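Local atomic coordinates of secreted protein (Streptomyces lividans TK24, PDB entry 5LXZ), a protein that probably acts as a secreted mononuclear copper-radical oxidase of the galactose oxidase-like AA5 family, oxidising small alcohol or aldehyde substrates. Residues 302-312 against 354-365. The protein carries 1 engineered substitution. Sequence-based numbering, arbitrary orientation.
Sequences FLMQNGKIFYS and TVLLPPAQDEKY. With EDO (1,2-ethanediol), chain N.
Y365 meets F302 with its edge and F310 with one face. On the F302 side, Y365 CE2 lies 3.5 Å from F302 CB. The two ring planes stand at 63° with centroids 5.4 Å apart: an offset edge-to-face pair. F310 instead sets CD2 over the centre of one Y365 face, 3.6 Å from Y365 CG, with planes inclined at 45°, while L356 CD1 covers the opposite face near its rim. Y365 carries CG anti to its carbonyl carbon, which lays the start of the ring beside its own backbone N. The F302 and Y365 side chains, rooted on facing segments, run past each other in opposite directions. The far end of F302 reaches T354, CE1 touching CG2, and the hydroxyls of T354 and S312 share a hydrogen bond of 2.8 Å between OG1 and OG.

At the turn end the contact becomes polar. Q305 N donates almost straight (170°) to E363 OE1 from above the carboxylate plane, and water 2 also donates to that oxygen. The extended Q305 side chain lays its amide against the carboxylate and passes NE2 to Q361 O, 3.0 Å away. Water 1 links NE2 to A360 O as well.

Strands 301-303 and 309-311 belong to one four-stranded antiparallel sheet, 353-356 and 364-368 to another; such packing of successive blades is characteristic of the Kelch beta-propeller.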
loop_
_atom_site.group_PDB
_atom_site.type_symbol
_atom_site.label_atom_id
_atom_site.label_comp_id
_atom_site.label_asym_id
_atom_site.label_seq_id
_atom_site.Cartn_x
_atom_site.Cartn_y
_atom_site.Cartn_z
ATOM N N PHE A 302 1.373 3.849 -10.557
ATOM C CA PHE A 302 0.105 4.378 -11.086
ATOM C C PHE A 302 0.141 4.415 -12.603
ATOM O O PHE A 302 1.128 4.853 -13.196
ATOM C CB PHE A 302 -0.104 5.800 -10.597
ATOM C CG PHE A 302 -0.428 5.904 -9.118
ATOM C CD1 PHE A 302 0.557 5.873 -8.173
ATOM C CD2 PHE A 302 -1.732 6.023 -8.696
ATOM C CE1 PHE A 302 0.238 5.944 -6.825
ATOM C CE2 PHE A 302 -2.052 6.121 -7.370
ATOM C CZ PHE A 302 -1.063 6.048 -6.431
ATOM N N LEU A 303 -0.990 4.088 -13.230
ATOM C CA LEU A 303 -1.084 4.207 -14.674
ATOM C C LEU A 303 -1.260 5.652 -15.095
ATOM O O LEU A 303 -2.220 6.332 -14.687
ATOM C CB LEU A 303 -2.261 3.372 -15.178
ATOM C CG LEU A 303 -2.453 3.332 -16.688
ATOM C CD1 LEU A 303 -1.309 2.623 -17.389
ATOM C CD2 LEU A 303 -3.758 2.568 -16.938
ATOM N N MET A 304 -0.402 6.085 -16.023
ATOM C CA MET A 304 -0.405 7.418 -16.592
ATOM C C MET A 304 -1.223 7.439 -17.901
ATOM O O MET A 304 -1.457 6.397 -18.535
ATOM C CB MET A 304 1.020 7.834 -16.910
ATOM C CG MET A 304 1.931 7.818 -15.698
ATOM S SD MET A 304 3.694 7.932 -16.135
ATOM C CE MET A 304 3.757 9.303 -17.310
ATOM N N GLN A 305 -1.563 8.627 -18.338
ATOM C CA GLN A 305 -2.376 8.754 -19.563
ATOM C C GLN A 305 -1.699 8.281 -20.807
ATOM O O GLN A 305 -2.392 7.922 -21.759
ATOM C CB GLN A 305 -2.833 10.198 -19.726
ATOM C CG GLN A 305 -3.953 10.475 -18.766
ATOM C CD GLN A 305 -4.363 11.923 -18.763
ATOM O OE1 GLN A 305 -4.473 12.560 -19.808
ATOM N NE2 GLN A 305 -4.540 12.469 -17.591
ATOM N N ASN A 306 -0.357 8.259 -20.828
ATOM C CA ASN A 306 0.358 7.683 -21.966
ATOM C C ASN A 306 0.588 6.169 -21.885
ATOM O O ASN A 306 1.310 5.611 -22.688
ATOM C CB ASN A 306 1.658 8.448 -22.203
ATOM C CG ASN A 306 2.674 8.252 -21.097
ATOM O OD1 ASN A 306 2.438 7.522 -20.120
ATOM N ND2 ASN A 306 3.791 8.949 -21.219
ATOM N N GLY A 307 0.043 5.524 -20.853
ATOM C CA GLY A 307 0.166 4.090 -20.685
ATOM C C GLY A 307 1.374 3.597 -19.928
ATOM O O GLY A 307 1.497 2.429 -19.662
ATOM N N LYS A 308 2.284 4.511 -19.640
ATOM C CA LYS A 308 3.415 4.206 -18.792
ATOM C C LYS A 308 2.970 4.224 -17.348
ATOM O O LYS A 308 1.884 4.643 -17.021
ATOM C CB LYS A 308 4.588 5.169 -19.069
ATOM C CG LYS A 308 4.993 5.145 -20.554
ATOM C CD LYS A 308 6.253 5.962 -20.805
ATOM C CE LYS A 308 6.495 6.045 -22.331
ATOM N NZ LYS A 308 7.642 6.909 -22.722
ATOM N N ILE A 309 3.842 3.718 -16.501
ATOM C CA ILE A 309 3.592 3.619 -15.082
ATOM C C ILE A 309 4.453 4.625 -14.342
ATOM O O ILE A 309 5.682 4.661 -14.537
ATOM C CB ILE A 309 3.897 2.201 -14.591
ATOM C CG1 ILE A 309 2.831 1.207 -15.026
ATOM C CG2 ILE A 309 4.043 2.130 -13.046
ATOM C CD1 ILE A 309 1.453 1.329 -14.357
ATOM N N PHE A 310 3.816 5.436 -13.492
ATOM C CA PHE A 310 4.531 6.310 -12.636
ATOM C C PHE A 310 4.808 5.651 -11.314
ATOM O O PHE A 310 3.886 5.183 -10.661
ATOM C CB PHE A 310 3.751 7.601 -12.401
ATOM C CG PHE A 310 4.481 8.603 -11.537
ATOM C CD1 PHE A 310 5.746 9.039 -11.912
ATOM C CD2 PHE A 310 3.965 9.035 -10.360
ATOM C CE1 PHE A 310 6.418 9.969 -11.143
ATOM C CE2 PHE A 310 4.651 9.978 -9.577
ATOM C CZ PHE A 310 5.861 10.427 -9.981
ATOM N N TYR A 311 6.095 5.597 -10.974
ATOM C CA TYR A 311 6.540 5.149 -9.635
ATOM C C TYR A 311 6.849 6.381 -8.867
ATOM O O TYR A 311 7.791 7.107 -9.202
ATOM C CB TYR A 311 7.751 4.260 -9.775
ATOM C CG TYR A 311 8.436 3.903 -8.472
ATOM C CD1 TYR A 311 7.706 3.373 -7.388
ATOM C CD2 TYR A 311 9.795 4.039 -8.315
ATOM C CE1 TYR A 311 8.338 3.017 -6.204
ATOM C CE2 TYR A 311 10.421 3.622 -7.171
ATOM C CZ TYR A 311 9.691 3.119 -6.110
ATOM O OH TYR A 311 10.260 2.674 -4.949
ATOM N N SER A 312 6.143 6.583 -7.754
ATOM C CA SER A 312 6.295 7.815 -6.998
ATOM C C SER A 312 7.523 7.747 -6.084
ATOM O O SER A 312 7.898 8.783 -5.550
ATOM C CB SER A 312 5.071 8.092 -6.144
ATOM O OG SER A 312 5.026 7.198 -5.036
ATOM N N THR A 354 0.903 8.230 -1.397
ATOM C CA THR A 354 0.918 8.793 -2.727
ATOM C C THR A 354 -0.519 8.933 -3.182
ATOM O O THR A 354 -1.287 7.971 -3.037
ATOM C CB THR A 354 1.605 7.874 -3.736
ATOM O OG1 THR A 354 2.891 7.476 -3.243
ATOM C CG2 THR A 354 1.758 8.561 -5.065
ATOM N N VAL A 355 -0.836 10.072 -3.777
ATOM C CA VAL A 355 -2.170 10.329 -4.337
ATOM C C VAL A 355 -2.032 10.938 -5.697
ATOM O O VAL A 355 -1.229 11.871 -5.880
ATOM C CB VAL A 355 -2.966 11.306 -3.418
ATOM C CG1 VAL A 355 -4.310 11.627 -3.993
ATOM C CG2 VAL A 355 -3.180 10.689 -2.050
ATOM N N LEU A 356 -2.847 10.443 -6.629
ATOM C CA LEU A 356 -3.080 11.109 -7.911
ATOM C C LEU A 356 -4.113 12.191 -7.614
ATOM O O LEU A 356 -5.254 11.865 -7.286
ATOM C CB LEU A 356 -3.538 10.120 -8.961
ATOM C CG LEU A 356 -3.987 10.690 -10.298
ATOM C CD1 LEU A 356 -3.006 11.669 -10.892
ATOM C CD2 LEU A 356 -4.217 9.536 -11.240
ATOM N N LEU A 357 -3.680 13.440 -7.568
ATOM C CA LEU A 357 -4.556 14.513 -7.140
ATOM C C LEU A 357 -5.747 14.685 -8.040
ATOM O O LEU A 357 -5.674 14.415 -9.234
ATOM C CB LEU A 357 -3.811 15.839 -7.060
ATOM C CG LEU A 357 -2.671 15.884 -6.054
ATOM C CD1 LEU A 357 -1.887 17.183 -6.248
ATOM C CD2 LEU A 357 -3.182 15.791 -4.631
ATOM N N PRO A 358 -6.866 15.152 -7.462
ATOM C CA PRO A 358 -8.050 15.419 -8.252
ATOM C C PRO A 358 -7.902 16.747 -8.995
ATOM O O PRO A 358 -7.356 17.689 -8.406
ATOM C CB PRO A 358 -9.158 15.466 -7.195
ATOM C CG PRO A 358 -8.517 15.859 -5.949
ATOM C CD PRO A 358 -7.090 15.375 -6.021
ATOM N N PRO A 359 -8.331 16.885 -10.259
ATOM C CA PRO A 359 -8.801 15.808 -11.109
ATOM C C PRO A 359 -7.656 15.048 -11.736
ATOM O O PRO A 359 -6.620 15.626 -12.067
ATOM C CB PRO A 359 -9.596 16.545 -12.185
ATOM C CG PRO A 359 -8.865 17.842 -12.335
ATOM C CD PRO A 359 -8.343 18.195 -10.961
ATOM N N ALA A 360 -7.873 13.752 -11.963
ATOM C CA ALA A 360 -6.868 12.873 -12.519
ATOM C C ALA A 360 -6.365 13.286 -13.884
ATOM O O ALA A 360 -5.247 12.972 -14.253
ATOM C CB ALA A 360 -7.382 11.454 -12.571
ATOM N N GLN A 361 -7.187 14.024 -14.621
ATOM C CA GLN A 361 -6.734 14.570 -15.889
ATOM C C GLN A 361 -5.407 15.324 -15.793
ATOM O O GLN A 361 -4.645 15.333 -16.763
ATOM C CB GLN A 361 -7.784 15.536 -16.460
ATOM C CG GLN A 361 -8.943 14.811 -17.103
ATOM C CD GLN A 361 -10.139 14.556 -16.188
ATOM O OE1 GLN A 361 -10.038 14.499 -14.953
ATOM N NE2 GLN A 361 -11.323 14.453 -16.811
ATOM N N ASP A 362 -5.177 16.000 -14.669
ATOM C CA ASP A 362 -4.003 16.878 -14.562
ATOM C C ASP A 362 -2.696 16.125 -14.383
ATOM O O ASP A 362 -1.634 16.710 -14.567
ATOM C CB ASP A 362 -4.219 17.877 -13.446
ATOM C CG ASP A 362 -5.358 18.858 -13.738
ATOM O OD1 ASP A 362 -5.918 18.900 -14.864
ATOM O OD2 ASP A 362 -5.713 19.569 -12.792
ATOM N N GLU A 363 -2.742 14.839 -14.010
ATOM C CA GLU A 363 -1.524 14.008 -13.849
ATOM C C GLU A 363 -0.555 14.611 -12.861
ATOM O O GLU A 363 0.658 14.533 -13.050
ATOM C CB GLU A 363 -0.845 13.716 -15.196
ATOM C CG GLU A 363 -1.793 13.155 -16.234
ATOM C CD GLU A 363 -1.077 12.423 -17.363
ATOM O OE1 GLU A 363 -0.589 11.260 -17.147
ATOM O OE2 GLU A 363 -1.036 13.025 -18.492
ATOM N N LYS A 364 -1.111 15.173 -11.783
ATOM C CA LYS A 364 -0.303 15.652 -10.685
ATOM C C LYS A 364 -0.353 14.671 -9.523
ATOM O O LYS A 364 -1.433 14.312 -9.051
ATOM C CB LYS A 364 -0.772 17.023 -10.220
ATOM C CG LYS A 364 -0.525 18.125 -11.232
ATOM C CD LYS A 364 -0.906 19.480 -10.656
ATOM C CE LYS A 364 -0.795 20.587 -11.679
ATOM N NZ LYS A 364 -0.868 21.904 -10.978
ATOM N N TYR A 365 0.830 14.233 -9.094
ATOM C CA TYR A 365 0.956 13.202 -8.048
ATOM C C TYR A 365 1.581 13.817 -6.834
ATOM O O TYR A 365 2.535 14.567 -6.983
ATOM C CB TYR A 365 1.818 12.052 -8.544
ATOM C CG TYR A 365 1.205 11.213 -9.595
ATOM C CD1 TYR A 365 1.241 11.583 -10.922
ATOM C CD2 TYR A 365 0.522 10.068 -9.263
ATOM C CE1 TYR A 365 0.650 10.795 -11.898
ATOM C CE2 TYR A 365 -0.093 9.307 -10.231
ATOM C CZ TYR A 365 -0.020 9.663 -11.525
ATOM O OH TYR A 365 -0.617 8.880 -12.512
HETATM C C1 EDO N . 0.662 -0.278 -21.164
HETATM O O1 EDO N . 0.089 0.205 -19.931
HETATM C C2 EDO N . 0.404 -1.759 -21.408
HETATM O O2 EDO N . -0.983 -2.042 -21.386
HETATM O O HOH W 1 -3.908 10.668 -15.157
HETATM O O HOH W 2 0.979 10.726 -19.450
#